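Local coordinates for protein amidohydrolase (Staphylococcus aureus, PDB 3NUR) that probably hydrolyses carbon-nitrogen bonds of a linear amide as a metal-dependent amidohydrolase, and holds a calcium ion in its TIM barrel, at residues 24-30 against 313-319; 31-36 against 113-118; 72-78 against 121-125; 87-93 against 127-132. All blocks are in the same frame, centred on the assembly; numbering follows the deposited sequence. Where two conformers were deposited one is given.

Overall arrangement
Contact 1 carries three of the four residues that bind the calcium ion, Glu28, His30 and Asp316; His192 is the fourth. The centre of contact 4 is about 9 Å from that of contact 1, and both share a parallel sheet in which strand 24-31 neighbours 87-94 and 87-94 neighbours 129-131. The side chain of Ser93 in contact 4 is about 7 Å from the calcium ion. Contacts 2 and 3, with centres about 12 Å apart, both use helix 104-124, the connection between the two strands of contact 4. The side chains of Tyr31 and Arg78 are each about 11 Å from the calcium ion, and Arg78 NH2 probably hydrogen-bonds His30 O at 2.8 Å.

Contact 1. Residues 24-30 against 313-319; sequences SITFEEH and YAADYPY. With CA (calcium ion), chain B.
The His30 ring has Asp316 OD1 at its edge, in the ring plane, and the Tyr319 ring nearby at an oblique 33°, with His30 CD2 3.5 Å from Tyr319 CE2. Pro318 CD sits over one face of Tyr319, and the Phe27 ring has Tyr313 O at its edge. The Glu29 carboxylate grips the loop 313-319: Ala315 N reaches the syn lone pair of OE2 at 2.8 Å and a nearly straight 171°, whereas Tyr317 N approaches OE1 from above the carboxylate plane. OE2 also accepts a bond from Glu28 N, and the bend at chi2 (-50°) folds the chain back to allow this. Backbone bonds at both ends complete the join, Phe27 N to Tyr313 O and His30 N to Tyr317 O (2.8 Å). Glu28 and Asp316 run side by side, and Glu28 OE1 lies 2.9 Å from Asp316 OD1 because both bind calcium. The ion is 2.1 Å from Glu28 OE1 and from Asp316 OD1, and 2.3 Å from His30 NE2; two waters and His192 also bind it. Ser291 holds Glu28 OE2. A metal site spanning the first strand and a late loop is characteristic of amidohydrolase-type TIM barrels.

Contact 2. Residues 31-36 against 113-118; sequences YVIEDI and KANDQL
Tyr31 OH donates to a water at 2.7 Å, and that water in turn donates to Asn115 OD1 at 2.8 Å, so a single water bridges Tyr31, at the end of strand 24-31, to helix 104-124. The water lies in the plane of the tyrosine ring, at its edge. Asn115 ND2 also bonds Glu146 and the backbone of Thr134. A second bridge is looser: another water donates to Gln117 OE1 and, weakly, to Asp35 OD2.

The rest is mainly apolar. Leu118 lays CD1 over one face of the Tyr31 ring, 4.0 Å from the centroid and 18° off the normal, a CH-pi contact displaced toward the rim, while its CD2 comes 3.7 Å from Tyr31 CE1. Tyr31 has its CG between the backbone N and the carbonyl carbon (chi1 77°), and Leu118 has CG anti to its N (chi1 -178°); together these bring the leucine branches to the ring. Ile33, at the N-cap position of helix 34-39, is modelled in two conformers; in one of them CD1 lies 3.7 Å from Ala114 CA, and the CG2 branch meets the amide of Gln117, 3.5 Å from NE2. One turn further on, Ile36 CD1 touches Ala114 CB at 3.7 Å and passes beside Lys113 CB. The small Ala114 thereby receives the end of Ile36 and the tyrosine hydroxyl region.

Tyr94 of strand 87-94 meets the Tyr31 ring edge-to-face and touches Ile36 and Ala114, while Leu118 packs on Leu92 of the same strand; helix 140-152 contacts Asn115 through Arg149 and Cys150.

Contact 3. Residues 72-78 against 121-125; sequences LSHHDER and YIAQY
Tyr121 meets Leu72, His75 and a shared water. Over one face of its ring comes Leu72 CD1, 3.9 Å from the centroid and close to the ring normal, a CH-pi contact; the other leucine branch, CD2, lies 3.7 Å from Tyr121 CB. The hydroxyl reaches the edge of the imidazole, which His75 presents with CG anti to the backbone N (chi1 175°): Tyr121 OH is 2.6 Å from His75 ND1 in a nearly straight hydrogen bond (169°) whose donor may be either group. The two rings meet rim to rim. A water 2.8 Å from Tyr121 OH also donates to Leu72 O and accepts from Arg78 NE, so the hydroxyl is gripped by two partners. Arg78 bends at chi3, and its NH2 goes on to bond the carbonyl of His30. These bonds join the start of helix 75-84 to the last turn of helix 104-124, two of the helices outside the strands of the TIM barrel, and Tyr121 also meets the ring of Phe129 from strand 129-131. Further along, Tyr125 stacks on His75 in an offset, parallel-displaced pair, centroids 3.8 Å apart and planes at 20°. His75 CE1 lies above the centre of the tyrosine ring, while Tyr125 CZ sits nearer the rim of the imidazole, 3.3 Å from His75 NE2.

Contact 4. Residues 87-93 against 127-132; sequences VQIQVLS and NRFVGF
Four backbone hydrogen bonds set the parallel register, with Gln90 beside Phe129, Val91 beside Val130 and Leu92 beside Gly131; the segments 89-93 and 129-131 run at 29° to each other. Gln90 N bonds Arg128 O, Val130 N bonds Gln90 O, Leu92 N bonds Val130 O at 2.8 Å, and Phe132 N bonds Leu92 O at 2.9 Å. Polar side-chain bonds come from Arg128: its chain, bent at chi2 and chi3, curls back so that NE reaches Gln88 O at 2.9 Å and NH2 reaches Val87 O at 2.8 Å. Both carbonyl oxygens lie close to the guanidinium plane, and Asn83 takes a further bond from NH2. Among apolar contacts, on the face of Val91 and Val130, Val91 CG1 stands over the centre of the Phe132 ring, 3.4 Å from its centroid and 4° off the normal, and Ile89 CG2 meets Val130 CG2 at 3.9 Å. On the face of Leu92 and Phe129, Leu92 CD1 touches Phe129 CD1 at 3.5 Å, and Gln90 CB lies beside the same ring. Helix 104-124 links the strands, giving the beta-alpha-beta crossover of a TIM barrel. Chemically, the arginine N-H groups satisfy the carbonyls of Val87 and Gln88 just before the first backbone bond of the pairing, where the chain turns a corner.

Contact 1. Residues 24-30 against 313-319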
# COMPACT_ATOMS: atom_id res chain seq x y z
N SER A 24 8.00 -2.79 -16.30
CA SER A 24 7.02 -2.33 -15.33
C SER A 24 7.62 -1.62 -14.14
O SER A 24 8.82 -1.76 -13.86
CB SER A 24 6.18 -3.51 -14.84
OG SER A 24 6.96 -4.43 -14.10
N ILE A 25 6.77 -0.86 -13.45
CA ILE A 25 7.05 -0.24 -12.16
C ILE A 25 6.13 -1.04 -11.20
O ILE A 25 4.92 -1.11 -11.45
CB ILE A 25 6.74 1.28 -12.10
CG1 ILE A 25 7.57 2.09 -13.14
CG2 ILE A 25 6.98 1.83 -10.68
CD1 ILE A 25 7.03 3.57 -13.38
N THR A 26 6.69 -1.66 -10.15
CA THR A 26 5.89 -2.46 -9.21
C THR A 26 5.78 -1.71 -7.86
O THR A 26 6.79 -1.18 -7.35
CB THR A 26 6.35 -3.92 -9.14
OG1 THR A 26 7.74 -3.94 -8.85
CG2 THR A 26 6.08 -4.71 -10.45
N PHE A 27 4.57 -1.65 -7.30
CA PHE A 27 4.27 -0.78 -6.16
C PHE A 27 4.20 -1.36 -4.74
O PHE A 27 4.14 -0.58 -3.78
CB PHE A 27 3.02 0.04 -6.47
CG PHE A 27 3.30 1.23 -7.36
CD1 PHE A 27 3.45 2.50 -6.82
CD2 PHE A 27 3.37 1.08 -8.75
CE1 PHE A 27 3.71 3.61 -7.64
CE2 PHE A 27 3.60 2.19 -9.57
CZ PHE A 27 3.76 3.45 -9.01
N GLU A 28 4.15 -2.69 -4.60
CA GLU A 28 4.05 -3.28 -3.26
C GLU A 28 5.15 -4.30 -3.13
O GLU A 28 4.92 -5.48 -3.30
CB GLU A 28 2.64 -3.90 -3.03
CG GLU A 28 2.34 -4.14 -1.56
CD GLU A 28 1.09 -4.96 -1.34
OE1 GLU A 28 1.20 -6.05 -0.73
OE2 GLU A 28 0.00 -4.55 -1.81
N GLU A 29 6.38 -3.82 -2.95
CA GLU A 29 7.57 -4.67 -2.93
C GLU A 29 8.27 -4.37 -1.62
O GLU A 29 8.50 -3.19 -1.30
CB GLU A 29 8.43 -4.31 -4.17
CG GLU A 29 7.58 -4.15 -5.45
CD GLU A 29 6.58 -5.25 -5.79
OE1 GLU A 29 6.95 -6.45 -5.68
OE2 GLU A 29 5.43 -4.93 -6.16
N HIS A 30 8.56 -5.43 -0.85
CA HIS A 30 9.02 -5.28 0.52
C HIS A 30 10.45 -5.58 0.84
O HIS A 30 11.07 -6.44 0.21
CB HIS A 30 8.10 -6.09 1.46
CG HIS A 30 6.65 -5.75 1.31
ND1 HIS A 30 6.14 -4.52 1.72
CD2 HIS A 30 5.62 -6.51 0.84
CE1 HIS A 30 4.84 -4.56 1.47
NE2 HIS A 30 4.48 -5.73 0.93
N TYR A 313 0.68 -1.65 -11.07
CA TYR A 313 1.15 -3.03 -11.01
C TYR A 313 1.92 -3.28 -9.71
O TYR A 313 2.45 -2.34 -9.12
CB TYR A 313 1.98 -3.36 -12.26
CG TYR A 313 1.89 -4.80 -12.74
CD1 TYR A 313 0.71 -5.53 -12.59
CD2 TYR A 313 2.96 -5.41 -13.38
CE1 TYR A 313 0.60 -6.84 -13.08
CE2 TYR A 313 2.87 -6.72 -13.86
CZ TYR A 313 1.69 -7.43 -13.70
OH TYR A 313 1.61 -8.72 -14.16
N ALA A 314 1.91 -4.52 -9.22
CA ALA A 314 2.57 -4.89 -7.95
C ALA A 314 2.65 -6.40 -7.85
O ALA A 314 1.73 -7.09 -8.30
CB ALA A 314 1.77 -4.34 -6.76
N ALA A 315 3.72 -6.92 -7.23
CA ALA A 315 3.95 -8.36 -7.09
C ALA A 315 3.87 -8.88 -5.66
O ALA A 315 3.78 -10.09 -5.48
CB ALA A 315 5.34 -8.70 -7.63
N ASP A 316 4.00 -8.00 -4.65
CA ASP A 316 4.10 -8.39 -3.22
C ASP A 316 5.42 -9.17 -3.00
O ASP A 316 5.53 -10.03 -2.11
CB ASP A 316 2.86 -9.17 -2.71
CG ASP A 316 2.65 -9.05 -1.22
OD1 ASP A 316 3.22 -8.10 -0.61
OD2 ASP A 316 1.98 -9.95 -0.63
N TYR A 317 6.45 -8.84 -3.81
CA TYR A 317 7.74 -9.49 -3.66
C TYR A 317 8.33 -9.17 -2.27
O TYR A 317 8.23 -8.02 -1.85
CB TYR A 317 8.71 -9.03 -4.77
CG TYR A 317 10.07 -9.65 -4.65
CD1 TYR A 317 10.35 -10.88 -5.24
CD2 TYR A 317 11.06 -9.08 -3.84
CE1 TYR A 317 11.58 -11.51 -5.05
CE2 TYR A 317 12.30 -9.69 -3.66
CZ TYR A 317 12.56 -10.90 -4.28
OH TYR A 317 13.78 -11.52 -4.13
N PRO A 318 8.94 -10.14 -1.55
CA PRO A 318 9.18 -11.55 -1.90
C PRO A 318 8.16 -12.52 -1.27
O PRO A 318 8.35 -13.73 -1.36
CB PRO A 318 10.57 -11.79 -1.30
CG PRO A 318 10.49 -11.02 0.01
CD PRO A 318 9.62 -9.80 -0.28
N TYR A 319 7.11 -11.99 -0.61
CA TYR A 319 6.08 -12.81 0.05
C TYR A 319 5.29 -13.61 -0.96
O TYR A 319 4.88 -14.75 -0.69
CB TYR A 319 5.23 -11.98 1.02
CG TYR A 319 6.07 -11.18 1.99
CD1 TYR A 319 7.06 -11.80 2.76
CD2 TYR A 319 5.89 -9.81 2.14
CE1 TYR A 319 7.86 -11.06 3.64
CE2 TYR A 319 6.67 -9.07 3.03
CZ TYR A 319 7.65 -9.70 3.78
OH TYR A 319 8.45 -8.96 4.64
CA CA B . 2.41 -6.81 0.88
O HOH W 1 2.64 0.05 -12.49
O HOH W 2 0.73 -8.21 0.97
O HOH W 3 3.02 -7.94 2.73

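Contact 2. Residues 31-36 against 113-118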
# COMPACT_ATOMS: atom_id res chain seq x y z
N TYR A 31 10.92 -4.94 1.90
CA TYR A 31 12.24 -5.21 2.46
C TYR A 31 12.14 -5.19 3.98
O TYR A 31 11.24 -4.57 4.52
CB TYR A 31 13.28 -4.16 1.97
CG TYR A 31 13.17 -2.83 2.68
CD1 TYR A 31 12.22 -1.89 2.30
CD2 TYR A 31 13.95 -2.55 3.81
CE1 TYR A 31 12.08 -0.69 2.98
CE2 TYR A 31 13.81 -1.36 4.51
CZ TYR A 31 12.86 -0.43 4.09
OH TYR A 31 12.68 0.75 4.76
N VAL A 32 13.10 -5.82 4.66
CA VAL A 32 13.24 -5.71 6.12
C VAL A 32 14.73 -5.55 6.37
O VAL A 32 15.54 -5.85 5.47
CB VAL A 32 12.61 -6.86 6.96
CG1 VAL A 32 11.13 -7.04 6.66
CG2 VAL A 32 13.38 -8.18 6.79
N ILE A 33 15.08 -5.06 7.58
CA ILE A 33 16.47 -4.91 8.00
C ILE A 33 16.66 -5.81 9.22
O ILE A 33 15.97 -5.65 10.23
CB ILE A 33 16.87 -3.43 8.24
CG1 ILE A 33 16.84 -2.65 6.91
CG2 ILE A 33 18.27 -3.34 8.89
CD1 ILE A 33 16.48 -1.23 7.05
N GLU A 34 17.57 -6.80 9.09
CA GLU A 34 17.83 -7.80 10.15
C GLU A 34 17.99 -7.19 11.55
O GLU A 34 17.32 -7.64 12.48
CB GLU A 34 19.03 -8.67 9.78
CG GLU A 34 19.14 -9.92 10.63
CD GLU A 34 20.39 -10.74 10.32
OE1 GLU A 34 20.36 -11.52 9.34
OE2 GLU A 34 21.40 -10.56 11.03
N ASP A 35 18.84 -6.16 11.68
CA ASP A 35 19.08 -5.48 12.96
C ASP A 35 17.84 -4.82 13.54
O ASP A 35 17.67 -4.81 14.76
CB ASP A 35 20.26 -4.50 12.85
CG ASP A 35 21.64 -5.15 12.77
OD1 ASP A 35 21.72 -6.40 12.86
OD2 ASP A 35 22.64 -4.40 12.63
N ILE A 36 16.93 -4.33 12.66
CA ILE A 36 15.66 -3.71 13.08
C ILE A 36 14.72 -4.83 13.49
O ILE A 36 14.00 -4.67 14.48
CB ILE A 36 15.08 -2.75 12.01
CG1 ILE A 36 16.03 -1.56 11.80
CG2 ILE A 36 13.64 -2.26 12.37
CD1 ILE A 36 15.66 -0.61 10.74
N LYS A 113 15.95 4.91 11.06
CA LYS A 113 17.00 3.98 10.69
C LYS A 113 16.63 3.20 9.43
O LYS A 113 17.46 3.03 8.54
CB LYS A 113 17.20 3.00 11.82
CG LYS A 113 18.52 2.26 11.76
CD LYS A 113 19.38 2.70 12.90
CE LYS A 113 18.61 2.83 14.20
NZ LYS A 113 19.44 3.44 15.25
N ALA A 114 15.35 2.72 9.40
CA ALA A 114 14.93 1.95 8.24
C ALA A 114 15.02 2.84 7.00
O ALA A 114 15.61 2.42 6.00
CB ALA A 114 13.51 1.42 8.44
N ASN A 115 14.47 4.07 7.07
CA ASN A 115 14.48 5.01 5.94
C ASN A 115 15.90 5.37 5.48
O ASN A 115 16.17 5.40 4.28
CB ASN A 115 13.67 6.26 6.26
CG ASN A 115 12.20 5.94 6.46
OD1 ASN A 115 11.62 5.11 5.74
ND2 ASN A 115 11.56 6.65 7.38
N ASP A 116 16.81 5.60 6.44
CA ASP A 116 18.20 5.91 6.11
C ASP A 116 18.88 4.75 5.41
O ASP A 116 19.59 4.97 4.42
CB ASP A 116 19.00 6.31 7.37
CG ASP A 116 18.76 7.74 7.84
OD1 ASP A 116 18.15 8.53 7.07
OD2 ASP A 116 19.21 8.08 8.95
N GLN A 117 18.68 3.51 5.91
CA GLN A 117 19.31 2.33 5.30
C GLN A 117 18.74 2.09 3.91
O GLN A 117 19.48 1.74 2.99
CB GLN A 117 19.18 1.09 6.18
CG GLN A 117 20.07 1.14 7.42
CD GLN A 117 20.28 -0.22 8.04
OE1 GLN A 117 20.69 -1.19 7.38
NE2 GLN A 117 20.04 -0.31 9.34
N LEU A 118 17.42 2.31 3.74
CA LEU A 118 16.77 2.16 2.44
C LEU A 118 17.35 3.16 1.45
O LEU A 118 17.69 2.77 0.33
CB LEU A 118 15.24 2.35 2.54
CG LEU A 118 14.48 2.16 1.19
CD1 LEU A 118 14.71 0.74 0.60
CD2 LEU A 118 12.97 2.47 1.35
O HOH W 4 11.05 2.78 4.25
O HOH W 5 21.69 -2.85 9.68

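Contact 3. Residues 72-78 against 121-125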
# COMPACT_ATOMS: atom_id res chain seq x y z
N LEU A 72 17.08 -6.74 3.19
CA LEU A 72 17.63 -5.80 2.22
C LEU A 72 18.98 -6.24 1.61
O LEU A 72 19.27 -5.91 0.47
CB LEU A 72 17.67 -4.38 2.79
CG LEU A 72 17.80 -3.23 1.78
CD1 LEU A 72 16.64 -3.19 0.78
CD2 LEU A 72 17.96 -1.90 2.48
N SER A 73 19.73 -7.07 2.34
CA SER A 73 21.02 -7.63 1.89
C SER A 73 20.87 -8.68 0.76
O SER A 73 21.85 -9.00 0.08
CB SER A 73 21.78 -8.23 3.07
OG SER A 73 21.08 -9.36 3.58
N HIS A 74 19.65 -9.21 0.55
CA HIS A 74 19.36 -10.22 -0.48
C HIS A 74 19.11 -9.57 -1.85
O HIS A 74 18.11 -9.84 -2.52
CB HIS A 74 18.20 -11.13 -0.04
CG HIS A 74 18.58 -12.14 1.00
ND1 HIS A 74 18.96 -11.76 2.27
CD2 HIS A 74 18.62 -13.49 0.92
CE1 HIS A 74 19.23 -12.88 2.92
NE2 HIS A 74 19.03 -13.94 2.15
N HIS A 75 20.08 -8.75 -2.28
CA HIS A 75 20.05 -7.96 -3.50
C HIS A 75 19.98 -8.80 -4.78
O HIS A 75 19.17 -8.52 -5.67
CB HIS A 75 21.27 -7.02 -3.55
CG HIS A 75 21.39 -6.26 -4.83
ND1 HIS A 75 20.54 -5.20 -5.12
CD2 HIS A 75 22.24 -6.43 -5.87
CE1 HIS A 75 20.90 -4.77 -6.32
NE2 HIS A 75 21.93 -5.47 -6.80
N ASP A 76 20.85 -9.80 -4.90
CA ASP A 76 20.89 -10.63 -6.10
C ASP A 76 19.60 -11.40 -6.33
O ASP A 76 19.16 -11.50 -7.48
CB ASP A 76 22.12 -11.54 -6.07
CG ASP A 76 23.37 -10.74 -6.37
OD1 ASP A 76 23.60 -10.42 -7.56
OD2 ASP A 76 24.07 -10.35 -5.41
N GLU A 77 18.97 -11.92 -5.27
CA GLU A 77 17.69 -12.63 -5.39
C GLU A 77 16.61 -11.67 -5.91
O GLU A 77 15.84 -12.04 -6.78
CB GLU A 77 17.26 -13.21 -4.05
CG GLU A 77 17.98 -14.51 -3.73
CD GLU A 77 17.80 -14.96 -2.29
OE1 GLU A 77 16.65 -15.25 -1.90
OE2 GLU A 77 18.83 -15.05 -1.58
N ARG A 78 16.64 -10.43 -5.41
CA ARG A 78 15.69 -9.37 -5.81
C ARG A 78 15.87 -9.00 -7.30
O ARG A 78 14.89 -8.97 -8.07
CB ARG A 78 15.88 -8.15 -4.90
CG ARG A 78 14.79 -7.08 -5.04
CD ARG A 78 14.96 -5.96 -4.02
NE ARG A 78 14.84 -6.44 -2.64
CZ ARG A 78 13.71 -6.51 -1.94
NH1 ARG A 78 12.55 -6.15 -2.49
NH2 ARG A 78 13.72 -6.95 -0.69
N TYR A 121 20.72 2.15 0.18
CA TYR A 121 20.58 1.05 -0.78
C TYR A 121 20.16 1.57 -2.15
O TYR A 121 20.73 1.16 -3.17
CB TYR A 121 19.58 -0.00 -0.25
CG TYR A 121 19.29 -1.13 -1.22
CD1 TYR A 121 20.20 -2.16 -1.41
CD2 TYR A 121 18.10 -1.16 -1.94
CE1 TYR A 121 19.92 -3.22 -2.27
CE2 TYR A 121 17.82 -2.21 -2.82
CZ TYR A 121 18.71 -3.25 -2.96
OH TYR A 121 18.43 -4.30 -3.80
N ILE A 122 19.16 2.46 -2.19
CA ILE A 122 18.65 3.01 -3.46
C ILE A 122 19.74 3.82 -4.16
O ILE A 122 19.87 3.76 -5.39
CB ILE A 122 17.35 3.82 -3.23
CG1 ILE A 122 16.22 2.86 -2.71
CG2 ILE A 122 16.90 4.56 -4.52
CD1 ILE A 122 15.00 3.56 -2.20
N ALA A 123 20.56 4.55 -3.37
CA ALA A 123 21.67 5.37 -3.92
C ALA A 123 22.67 4.51 -4.73
O ALA A 123 23.26 5.01 -5.69
CB ALA A 123 22.40 6.11 -2.79
N GLN A 124 22.82 3.21 -4.35
CA GLN A 124 23.69 2.25 -5.05
C GLN A 124 23.07 1.76 -6.36
O GLN A 124 23.80 1.52 -7.32
CB GLN A 124 24.08 1.06 -4.15
CG GLN A 124 24.98 1.42 -2.96
CD GLN A 124 25.22 0.22 -2.07
OE1 GLN A 124 25.89 -0.75 -2.46
NE2 GLN A 124 24.67 0.25 -0.87
N TYR A 125 21.72 1.62 -6.42
CA TYR A 125 21.00 1.16 -7.63
C TYR A 125 19.84 2.16 -7.95
O TYR A 125 18.68 1.77 -7.85
CB TYR A 125 20.50 -0.28 -7.41
CG TYR A 125 21.54 -1.19 -6.79
CD1 TYR A 125 22.55 -1.75 -7.56
CD2 TYR A 125 21.56 -1.42 -5.41
CE1 TYR A 125 23.55 -2.54 -6.99
CE2 TYR A 125 22.55 -2.22 -4.83
CZ TYR A 125 23.54 -2.78 -5.62
OH TYR A 125 24.50 -3.59 -5.06
O HOH W 6 17.68 -6.13 -1.83

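Contact 4. Residues 87-93 against 127-132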
# COMPACT_ATOMS: atom_id res chain seq x y z
N VAL A 87 10.61 -6.28 -14.70
CA VAL A 87 10.35 -5.19 -13.76
C VAL A 87 11.55 -4.25 -13.82
O VAL A 87 12.65 -4.65 -13.42
CB VAL A 87 10.13 -5.70 -12.32
CG1 VAL A 87 9.90 -4.52 -11.37
CG2 VAL A 87 8.95 -6.69 -12.25
N GLN A 88 11.33 -2.99 -14.21
CA GLN A 88 12.38 -1.97 -14.27
C GLN A 88 12.56 -1.40 -12.87
O GLN A 88 13.69 -1.21 -12.44
CB GLN A 88 11.99 -0.85 -15.25
CG GLN A 88 13.01 0.30 -15.39
CD GLN A 88 14.35 -0.15 -15.92
OE1 GLN A 88 15.41 0.21 -15.38
NE2 GLN A 88 14.35 -0.98 -16.95
N ILE A 89 11.44 -1.07 -12.18
CA ILE A 89 11.52 -0.47 -10.85
C ILE A 89 10.66 -1.17 -9.82
O ILE A 89 9.49 -1.46 -10.08
CB ILE A 89 11.11 1.04 -10.94
CG1 ILE A 89 12.06 1.86 -11.85
CG2 ILE A 89 10.91 1.70 -9.56
CD1 ILE A 89 11.55 3.23 -12.18
N GLN A 90 11.23 -1.35 -8.61
CA GLN A 90 10.45 -1.76 -7.46
C GLN A 90 10.36 -0.51 -6.58
O GLN A 90 11.38 0.15 -6.32
CB GLN A 90 11.11 -2.90 -6.67
CG GLN A 90 10.82 -4.27 -7.24
CD GLN A 90 11.24 -5.40 -6.32
OE1 GLN A 90 10.92 -6.58 -6.54
NE2 GLN A 90 11.92 -5.07 -5.24
N VAL A 91 9.16 -0.21 -6.11
CA VAL A 91 8.90 0.87 -5.14
C VAL A 91 8.98 0.12 -3.80
O VAL A 91 8.17 -0.79 -3.54
CB VAL A 91 7.56 1.61 -5.35
CG1 VAL A 91 7.41 2.73 -4.34
CG2 VAL A 91 7.43 2.17 -6.77
N LEU A 92 10.02 0.41 -3.00
CA LEU A 92 10.30 -0.36 -1.80
C LEU A 92 9.67 0.19 -0.51
O LEU A 92 9.73 1.40 -0.26
CB LEU A 92 11.84 -0.53 -1.62
CG LEU A 92 12.60 -1.35 -2.68
CD1 LEU A 92 14.11 -1.36 -2.38
CD2 LEU A 92 12.11 -2.76 -2.73
N SER A 93 9.08 -0.72 0.29
CA SER A 93 8.43 -0.41 1.57
C SER A 93 8.78 -1.46 2.62
O SER A 93 9.07 -2.59 2.24
CB SER A 93 6.93 -0.38 1.40
OG SER A 93 6.46 -1.63 0.91
N ASN A 127 18.54 3.50 -10.58
CA ASN A 127 17.70 3.27 -11.75
C ASN A 127 16.70 2.14 -11.54
O ASN A 127 15.77 2.01 -12.34
CB ASN A 127 18.57 2.99 -12.98
CG ASN A 127 19.46 4.15 -13.35
OD1 ASN A 127 20.69 4.06 -13.25
ND2 ASN A 127 18.88 5.28 -13.72
N ARG A 128 16.86 1.34 -10.47
CA ARG A 128 15.99 0.18 -10.26
C ARG A 128 15.04 0.28 -9.09
O ARG A 128 14.17 -0.58 -8.93
CB ARG A 128 16.83 -1.11 -10.13
CG ARG A 128 17.85 -1.37 -11.25
CD ARG A 128 17.25 -1.53 -12.66
NE ARG A 128 16.21 -2.57 -12.75
CZ ARG A 128 16.45 -3.86 -12.94
NH1 ARG A 128 17.70 -4.31 -13.06
NH2 ARG A 128 15.44 -4.73 -13.03
N PHE A 129 15.25 1.27 -8.23
CA PHE A 129 14.45 1.41 -7.02
C PHE A 129 14.02 2.82 -6.72
O PHE A 129 14.72 3.79 -7.04
CB PHE A 129 15.21 0.83 -5.81
CG PHE A 129 15.62 -0.61 -5.97
CD1 PHE A 129 14.67 -1.64 -5.87
CD2 PHE A 129 16.93 -0.95 -6.26
CE1 PHE A 129 15.05 -2.97 -6.04
CE2 PHE A 129 17.31 -2.29 -6.41
CZ PHE A 129 16.37 -3.29 -6.29
N VAL A 130 12.86 2.92 -6.11
CA VAL A 130 12.27 4.16 -5.62
C VAL A 130 11.83 3.82 -4.17
O VAL A 130 11.40 2.69 -3.90
CB VAL A 130 11.10 4.63 -6.53
CG1 VAL A 130 10.26 5.70 -5.85
CG2 VAL A 130 11.63 5.16 -7.86
N GLY A 131 11.95 4.77 -3.25
CA GLY A 131 11.58 4.48 -1.87
C GLY A 131 10.26 5.05 -1.41
O GLY A 131 9.87 6.15 -1.81
N PHE A 132 9.57 4.28 -0.56
CA PHE A 132 8.37 4.71 0.14
C PHE A 132 8.76 4.78 1.61
O PHE A 132 9.49 3.90 2.11
CB PHE A 132 7.18 3.73 -0.09
CG PHE A 132 6.21 4.09 -1.21
CD1 PHE A 132 6.43 5.21 -2.01
CD2 PHE A 132 5.12 3.28 -1.50
CE1 PHE A 132 5.53 5.55 -3.04
CE2 PHE A 132 4.24 3.61 -2.55
CZ PHE A 132 4.44 4.75 -3.29